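PDB 4R4G: putative lipoprotein YcdA from Bacillus subtilis subsp. subtilis str. 168, which is of unknown function but, as a putative membrane-attached lipoprotein, joins an Ig-like domain to an alpha-beta domain through a kinked helix. Local coordinates for residues Y24-K29 against T227-D232; K142-A147 against Q223-S228; A234-T239 against V297-N302. All coordinates share one frame; numbering follows the deposited sequence.

The three contacts run from a surface junction between domains to the interior of one sheet. Contact 1 is a surface contact, in which a loop of the Ig-like domain rests on strand 221-230 by carbon contacts, without a hydrogen bond between its segments. Contact 2 holds the same strand from the start of helix 145-157, partly buried, and side-chain amide and hydroxyl groups do the work. Contact 3 is the buried one: strands 233-244 and 293-301 pair through backbone hydrogen bonds and share an apolar face. Strand 221-230 serves contacts 1 and 2 and neighbours strand 233-244; a probable hydrogen bond from Glu237 N to Lys225 O, 2.7 Å, ties contact 2 to contact 3.

Contact 1: Y24-K29 against T227-D232; sequences YTLPSK and TSISKD
Leu26 and Ile229 meet end against end, and their methyl contact is the apolar part of this junction, with Leu26 CD1 3.7 Å from Ile229 CD1. The two branches approach at a slant. Leu26 carries CG opposite its carbonyl carbon (chi1 -77°) and extends the chain from there, which brings CD1 onto the strand, where it also lies 3.9 Å from the backbone N of Ser228. Leu143 packs against both Leu26 and Ile229, so the pair belongs to a small apolar patch at the domain boundary.

The second kind of contact sets aliphatic carbon against polar atoms. Lys29, extended beyond CG, passes alongside Ser228: its CG lies 3.3 Å from Ser228 OG and 3.7 Å from Ser228 CB. The methylenes, rather than the ammonium, thus make the approach, and the chain reaches on toward Ser230, where Lys29 CE stands 4.3 Å from Ser230 OG. That hydroxyl has a weak hydrogen bond to Ile229 O within its own strand. On the backbone side, Pro27 O faces Ser228 CB at 3.9 Å.

No hydrogen bond joins the two segments, and their touching parts run nearly at right angles, 84° apart, so van der Waals contact rather than strand pairing carries this contact. The loop following strand 16-25 of the Ig-like domain lies on an end of strand 221-230 of the C-terminal domain, at the point where a classic beta bulge sets two residues, Thr227 and Ser228, against the single Ile235 of the next strand, both bonding to it through the backbone.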
# COMPACT_ATOMS: atom_id res chain seq x y z
N TYR A 24 2.06 -9.33 13.05
CA TYR A 24 1.84 -7.89 12.96
C TYR A 24 0.93 -7.64 11.77
O TYR A 24 1.07 -8.29 10.71
CB TYR A 24 3.15 -7.12 12.79
CG TYR A 24 4.06 -7.14 14.00
CD1 TYR A 24 3.73 -6.45 15.16
CD2 TYR A 24 5.31 -7.76 13.94
CE1 TYR A 24 4.59 -6.42 16.26
CE2 TYR A 24 6.18 -7.74 15.03
CZ TYR A 24 5.81 -7.07 16.19
OH TYR A 24 6.66 -7.03 17.27
N THR A 25 -0.01 -6.73 11.95
CA THR A 25 -0.94 -6.35 10.89
C THR A 25 -1.04 -4.83 10.85
O THR A 25 -0.62 -4.13 11.79
CB THR A 25 -2.33 -7.02 11.04
OG1 THR A 25 -2.96 -6.61 12.26
CG2 THR A 25 -2.30 -8.55 10.93
N LEU A 26 -1.55 -4.32 9.74
CA LEU A 26 -1.78 -2.90 9.61
C LEU A 26 -3.15 -2.68 10.16
O LEU A 26 -4.01 -3.54 9.94
CB LEU A 26 -1.72 -2.45 8.14
CG LEU A 26 -0.36 -2.28 7.48
CD1 LEU A 26 -0.55 -2.01 6.03
CD2 LEU A 26 0.44 -1.13 8.09
N PRO A 27 -3.42 -1.53 10.80
CA PRO A 27 -4.78 -1.29 11.31
C PRO A 27 -5.87 -1.25 10.21
O PRO A 27 -5.59 -1.23 9.01
CB PRO A 27 -4.66 0.07 12.01
CG PRO A 27 -3.41 0.68 11.50
CD PRO A 27 -2.51 -0.42 11.15
N SER A 28 -7.14 -1.29 10.66
CA SER A 28 -8.31 -1.19 9.79
C SER A 28 -8.31 0.19 9.15
O SER A 28 -7.79 1.12 9.79
CB SER A 28 -9.58 -1.42 10.61
OG SER A 28 -10.78 -1.15 9.90
N LYS A 29 -8.90 0.37 7.92
CA LYS A 29 -9.02 1.70 7.28
C LYS A 29 -9.75 2.66 8.24
O LYS A 29 -9.48 3.86 8.26
CB LYS A 29 -9.79 1.64 5.91
CG LYS A 29 -9.42 0.52 4.92
CD LYS A 29 -10.23 0.52 3.59
CE LYS A 29 -9.81 -0.64 2.70
NZ LYS A 29 -10.44 -0.62 1.34
N THR A 227 -1.25 1.57 3.65
CA THR A 227 -1.90 2.09 4.84
C THR A 227 -2.91 1.07 5.44
O THR A 227 -3.12 1.07 6.65
CB THR A 227 -2.53 3.44 4.54
OG1 THR A 227 -3.40 3.37 3.41
CG2 THR A 227 -1.48 4.51 4.30
N SER A 228 -3.48 0.17 4.61
CA SER A 228 -4.42 -0.87 5.07
C SER A 228 -4.47 -2.04 4.12
O SER A 228 -4.35 -1.86 2.92
CB SER A 228 -5.83 -0.30 5.23
OG SER A 228 -6.25 0.43 4.09
N ILE A 229 -4.60 -3.24 4.67
CA ILE A 229 -4.77 -4.49 3.94
C ILE A 229 -6.04 -5.12 4.44
O ILE A 229 -6.29 -5.14 5.66
CB ILE A 229 -3.57 -5.48 4.04
CG1 ILE A 229 -2.25 -4.81 3.66
CG2 ILE A 229 -3.84 -6.77 3.21
CD1 ILE A 229 -1.11 -5.33 4.39
N SER A 230 -6.86 -5.61 3.50
CA SER A 230 -8.14 -6.23 3.79
C SER A 230 -8.40 -7.31 2.76
O SER A 230 -8.88 -7.06 1.65
CB SER A 230 -9.27 -5.20 3.85
OG SER A 230 -9.13 -4.30 4.95
N LYS A 231 -8.04 -8.52 3.18
CA LYS A 231 -8.18 -9.78 2.47
C LYS A 231 -7.30 -9.76 1.24
O LYS A 231 -6.08 -9.67 1.41
CB LYS A 231 -9.67 -10.13 2.19
CG LYS A 231 -10.48 -10.37 3.48
CD LYS A 231 -11.96 -10.55 3.21
CE LYS A 231 -12.73 -10.91 4.47
NZ LYS A 231 -14.06 -11.49 4.13
N ASP A 232 -7.87 -9.78 0.02
CA ASP A 232 -7.09 -9.80 -1.22
C ASP A 232 -6.84 -8.40 -1.82
O ASP A 232 -6.39 -8.31 -2.97
CB ASP A 232 -7.78 -10.73 -2.24
CG ASP A 232 -7.26 -12.16 -2.21
OD1 ASP A 232 -7.02 -12.68 -1.09
OD2 ASP A 232 -7.08 -12.76 -3.30

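Contact 2: K142-A147 against Q223-S228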
# COMPACT_ATOMS: atom_id res chain seq x y z
N LYS A 142 6.25 -7.97 5.25
CA LYS A 142 5.31 -8.32 4.18
C LYS A 142 4.18 -7.28 4.03
O LYS A 142 3.41 -7.34 3.06
CB LYS A 142 4.68 -9.70 4.47
CG LYS A 142 5.20 -10.82 3.60
CD LYS A 142 4.07 -11.73 3.11
CE LYS A 142 4.53 -12.78 2.12
NZ LYS A 142 4.83 -12.22 0.76
N LEU A 143 4.06 -6.37 4.99
CA LEU A 143 2.97 -5.39 5.04
C LEU A 143 3.09 -4.34 3.94
O LEU A 143 2.08 -3.95 3.36
CB LEU A 143 2.85 -4.72 6.44
CG LEU A 143 2.42 -5.65 7.61
CD1 LEU A 143 2.41 -4.91 8.94
CD2 LEU A 143 1.05 -6.28 7.37
N GLN A 144 4.32 -3.94 3.62
CA GLN A 144 4.54 -2.94 2.58
C GLN A 144 4.81 -3.56 1.18
O GLN A 144 5.09 -2.82 0.24
CB GLN A 144 5.65 -2.00 3.01
CG GLN A 144 5.30 -1.23 4.28
CD GLN A 144 4.20 -0.24 4.08
OE1 GLN A 144 4.11 0.41 3.03
NE2 GLN A 144 3.34 -0.09 5.08
N ASP A 145 4.59 -4.89 1.01
CA ASP A 145 4.72 -5.58 -0.28
C ASP A 145 3.93 -4.90 -1.41
O ASP A 145 4.44 -4.82 -2.54
CB ASP A 145 4.28 -7.05 -0.17
CG ASP A 145 5.34 -8.02 0.33
OD1 ASP A 145 6.42 -7.55 0.81
OD2 ASP A 145 5.08 -9.25 0.26
N SER A 146 2.68 -4.43 -1.12
CA SER A 146 1.83 -3.78 -2.11
C SER A 146 2.41 -2.46 -2.56
O SER A 146 2.26 -2.11 -3.74
CB SER A 146 0.41 -3.59 -1.60
OG SER A 146 0.38 -3.07 -0.28
N ALA A 147 3.07 -1.72 -1.63
CA ALA A 147 3.70 -0.42 -1.94
C ALA A 147 4.93 -0.66 -2.81
O ALA A 147 5.15 0.09 -3.77
CB ALA A 147 4.06 0.32 -0.66
N GLN A 223 6.67 8.57 -2.82
CA GLN A 223 6.81 7.88 -1.54
C GLN A 223 5.57 7.03 -1.43
O GLN A 223 4.46 7.59 -1.47
CB GLN A 223 6.96 8.86 -0.36
CG GLN A 223 8.35 9.46 -0.18
CD GLN A 223 8.44 10.24 1.12
OE1 GLN A 223 8.32 11.47 1.14
NE2 GLN A 223 8.62 9.53 2.24
N ALA A 224 5.72 5.70 -1.43
CA ALA A 224 4.57 4.78 -1.38
C ALA A 224 4.49 4.02 -0.05
O ALA A 224 5.45 3.36 0.36
CB ALA A 224 4.63 3.80 -2.54
N LYS A 225 3.35 4.10 0.62
CA LYS A 225 3.14 3.39 1.87
C LYS A 225 1.82 2.67 1.86
O LYS A 225 0.81 3.30 1.58
CB LYS A 225 3.17 4.35 3.08
CG LYS A 225 3.21 3.59 4.40
CD LYS A 225 2.83 4.39 5.62
CE LYS A 225 2.68 3.40 6.76
NZ LYS A 225 2.50 4.04 8.09
N THR A 226 1.83 1.37 2.17
CA THR A 226 0.60 0.59 2.35
C THR A 226 -0.01 1.04 3.69
O THR A 226 0.66 0.96 4.73
CB THR A 226 0.87 -0.90 2.32
OG1 THR A 226 1.59 -1.21 1.13
CG2 THR A 226 -0.40 -1.71 2.38
N THR A 227 -1.25 1.57 3.65
CA THR A 227 -1.90 2.09 4.84
C THR A 227 -2.91 1.07 5.44
O THR A 227 -3.12 1.07 6.65
CB THR A 227 -2.53 3.44 4.54
OG1 THR A 227 -3.40 3.37 3.41
CG2 THR A 227 -1.48 4.51 4.30
N SER A 228 -3.48 0.17 4.61
CA SER A 228 -4.42 -0.87 5.07
C SER A 228 -4.47 -2.04 4.12
O SER A 228 -4.35 -1.86 2.92
CB SER A 228 -5.83 -0.30 5.23
OG SER A 228 -6.25 0.43 4.09
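A helix start is pinned here to the side of a beta strand, within the C-terminal domain: the turn leading into helix 145-157 meets strand 221-230 in a partly buried, mainly polar contact. Gln144, at the N-cap position, grips the backbone of Thr226 with both ends of its amide. Thr226 N donates to Gln144 OE1 over 2.6 Å, tilted 21° from the carbonyl plane, while Gln144 NE2 donates to Thr226 O over 2.9 Å, in that oxygen's carbonyl plane and on a lone pair. The bend at chi2 (-69°) folds the amide back toward the strand, and two bonds to one residue fix its rotation. A leucine in its place would probably leave Thr226 N and O without these two partners, with the hydroxyl pair and the alanine contact still in place.

That hydroxyl pair adds a third bond, with Ser146 OG 2.6 Å from Thr226 OG1; either may be the donor. Thr226 CB also approaches Leu143 O at 3.4 Å. Farther along the helix the contact turns apolar, Ala147 CB lying 4.0 Å from Ala224 CB.

Strand 221-230 pairs with strand 233-244, to which Lys225 and Thr227 hydrogen-bond through Glu237 and Ile235. Ser146 reaches past Thr226 to Ala234 and Val236 of that second strand, and also touches Trp307 of strand 307-308, so helix 145-157 begins across three strands of one sheet.

Contact 3: A234-T239 against V297-N302; sequences AIVEAT and VKMKKN
With chi1 at -174°, Val236 sets CG1 away from its own N and leaves CG2 beside it, turned to the neighbouring strand; Met299, a selenomethionine, holds CG opposite its carbonyl carbon (chi1 -59°) and so offers that methylene in return. Val236 CG2 and Met299 CG meet at 3.6 Å, one chain slanting over the other, before the bent Met299 chain carries SE away from the contact. On the other face Ile235 directs its terminal methyl to the root of Lys298: Ile235 CD1 lies 3.8 Å from Lys298 CB. The lysine chain then bends away, and its ammonium makes a long, weak ion pair with Glu233.

The backbones form a regular antiparallel pairing. Ala234 with Met299 is a hydrogen-bonded pair, Ala234 N to Met299 O and Met299 N to Ala234 O both measuring 3.0 Å. Val236 with Val297 is the next such pair, with Val236 N to Val297 O at 2.8 Å and Val297 N to Val236 O at 2.9 Å. Between them lies the non-hydrogen-bonded pair Ile235 and Lys298, where Lys298 CA makes a CH···O contact of 3.3 Å with Ala234 O. The directions of 234-239 and 297-301 differ by 139°, a marked twist from exact antiparallel alignment.

Ala234, Val236, Val297 and Met299 share one face. Helix 145-157 covers Ala234 and Val236 through Ser146, with Ala147 and Leu150 also on Val236, while Leu309 touches Val297 and Met299, and Leu319 of helix 314-321 also meets Val297. Ile235 and Lys298 occupy the opposite, partly exposed face. Chemically, then, the four backbone bonds satisfy the N-H groups of Ala234, Val236, Val297 and Met299 and set the register, while side chains divide the sheet into a covered apolar face and a mixed face of aliphatic and charged groups.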
# COMPACT_ATOMS: atom_id res chain seq x y z
N ALA A 234 -5.26 -4.22 -0.93
CA ALA A 234 -4.60 -3.21 -0.08
C ALA A 234 -4.83 -1.80 -0.57
O ALA A 234 -5.20 -1.59 -1.73
CB ALA A 234 -3.11 -3.47 -0.03
N ILE A 235 -4.57 -0.82 0.32
CA ILE A 235 -4.61 0.61 0.02
C ILE A 235 -3.20 1.16 0.20
O ILE A 235 -2.64 1.12 1.30
CB ILE A 235 -5.67 1.43 0.83
CG1 ILE A 235 -7.10 0.95 0.54
CG2 ILE A 235 -5.52 2.96 0.59
CD1 ILE A 235 -7.55 0.97 -0.96
N VAL A 236 -2.63 1.66 -0.91
CA VAL A 236 -1.31 2.26 -0.94
C VAL A 236 -1.50 3.76 -1.08
O VAL A 236 -2.23 4.23 -1.95
CB VAL A 236 -0.41 1.68 -2.05
CG1 VAL A 236 1.01 2.25 -1.95
CG2 VAL A 236 -0.36 0.16 -2.00
N GLU A 237 -0.87 4.49 -0.18
CA GLU A 237 -0.90 5.94 -0.12
C GLU A 237 0.35 6.43 -0.84
O GLU A 237 1.48 6.22 -0.36
CB GLU A 237 -0.95 6.36 1.35
CG GLU A 237 -1.26 7.81 1.62
CD GLU A 237 -1.91 8.06 2.97
OE1 GLU A 237 -2.96 7.44 3.27
OE2 GLU A 237 -1.38 8.91 3.73
N ALA A 238 0.17 7.00 -2.03
CA ALA A 238 1.28 7.50 -2.84
C ALA A 238 1.42 8.99 -2.66
O ALA A 238 0.48 9.74 -2.93
CB ALA A 238 1.06 7.16 -4.29
N THR A 239 2.57 9.43 -2.15
CA THR A 239 2.81 10.85 -1.95
C THR A 239 3.75 11.22 -3.06
O THR A 239 4.88 10.74 -3.13
CB THR A 239 3.27 11.17 -0.51
OG1 THR A 239 2.31 10.65 0.44
CG2 THR A 239 3.49 12.65 -0.29
N VAL A 297 -4.44 4.49 -3.74
CA VAL A 297 -4.50 3.55 -4.86
C VAL A 297 -4.75 2.16 -4.30
O VAL A 297 -4.09 1.75 -3.34
CB VAL A 297 -3.16 3.65 -5.67
CG1 VAL A 297 -2.86 2.39 -6.47
CG2 VAL A 297 -3.16 4.87 -6.59
N LYS A 298 -5.69 1.44 -4.90
CA LYS A 298 -6.03 0.09 -4.49
C LYS A 298 -5.24 -0.93 -5.32
O LYS A 298 -5.25 -0.88 -6.56
CB LYS A 298 -7.55 -0.15 -4.60
CG LYS A 298 -8.08 -1.45 -3.99
CD LYS A 298 -9.61 -1.59 -4.12
CE LYS A 298 -10.08 -1.96 -5.52
NZ LYS A 298 -11.52 -2.34 -5.54
N MSE A 299 -4.56 -1.84 -4.62
CA MSE A 299 -3.81 -2.96 -5.18
C MSE A 299 -4.59 -4.23 -4.93
O MSE A 299 -5.33 -4.30 -3.95
CB MSE A 299 -2.41 -3.09 -4.54
CG MSE A 299 -1.51 -1.88 -4.68
SE MSE A 299 -1.07 -1.45 -6.50
CE MSE A 299 0.18 -2.90 -6.94
N LYS A 300 -4.41 -5.26 -5.77
CA LYS A 300 -5.11 -6.52 -5.61
C LYS A 300 -4.12 -7.67 -5.67
O LYS A 300 -3.36 -7.77 -6.63
CB LYS A 300 -6.21 -6.65 -6.69
CG LYS A 300 -7.54 -5.98 -6.28
CD LYS A 300 -8.49 -5.67 -7.45
CE LYS A 300 -9.90 -5.38 -6.98
NZ LYS A 300 -10.76 -4.81 -8.06
N LYS A 301 -4.13 -8.52 -4.63
CA LYS A 301 -3.24 -9.68 -4.49
C LYS A 301 -3.81 -10.93 -5.17
O LYS A 301 -5.02 -11.17 -5.13
CB LYS A 301 -2.99 -9.97 -2.99
CG LYS A 301 -1.95 -11.05 -2.69
CD LYS A 301 -1.76 -11.28 -1.20
CE LYS A 301 -2.71 -12.30 -0.58
NZ LYS A 301 -2.48 -12.44 0.89
N ASN A 302 -2.93 -11.75 -5.78
CA ASN A 302 -3.31 -13.00 -6.41
C ASN A 302 -3.03 -14.18 -5.43
O ASN A 302 -2.93 -13.95 -4.22
CB ASN A 302 -2.60 -13.16 -7.77
CG ASN A 302 -1.13 -13.53 -7.77
OD1 ASN A 302 -0.43 -13.51 -6.75
ND2 ASN A 302 -0.65 -13.94 -8.93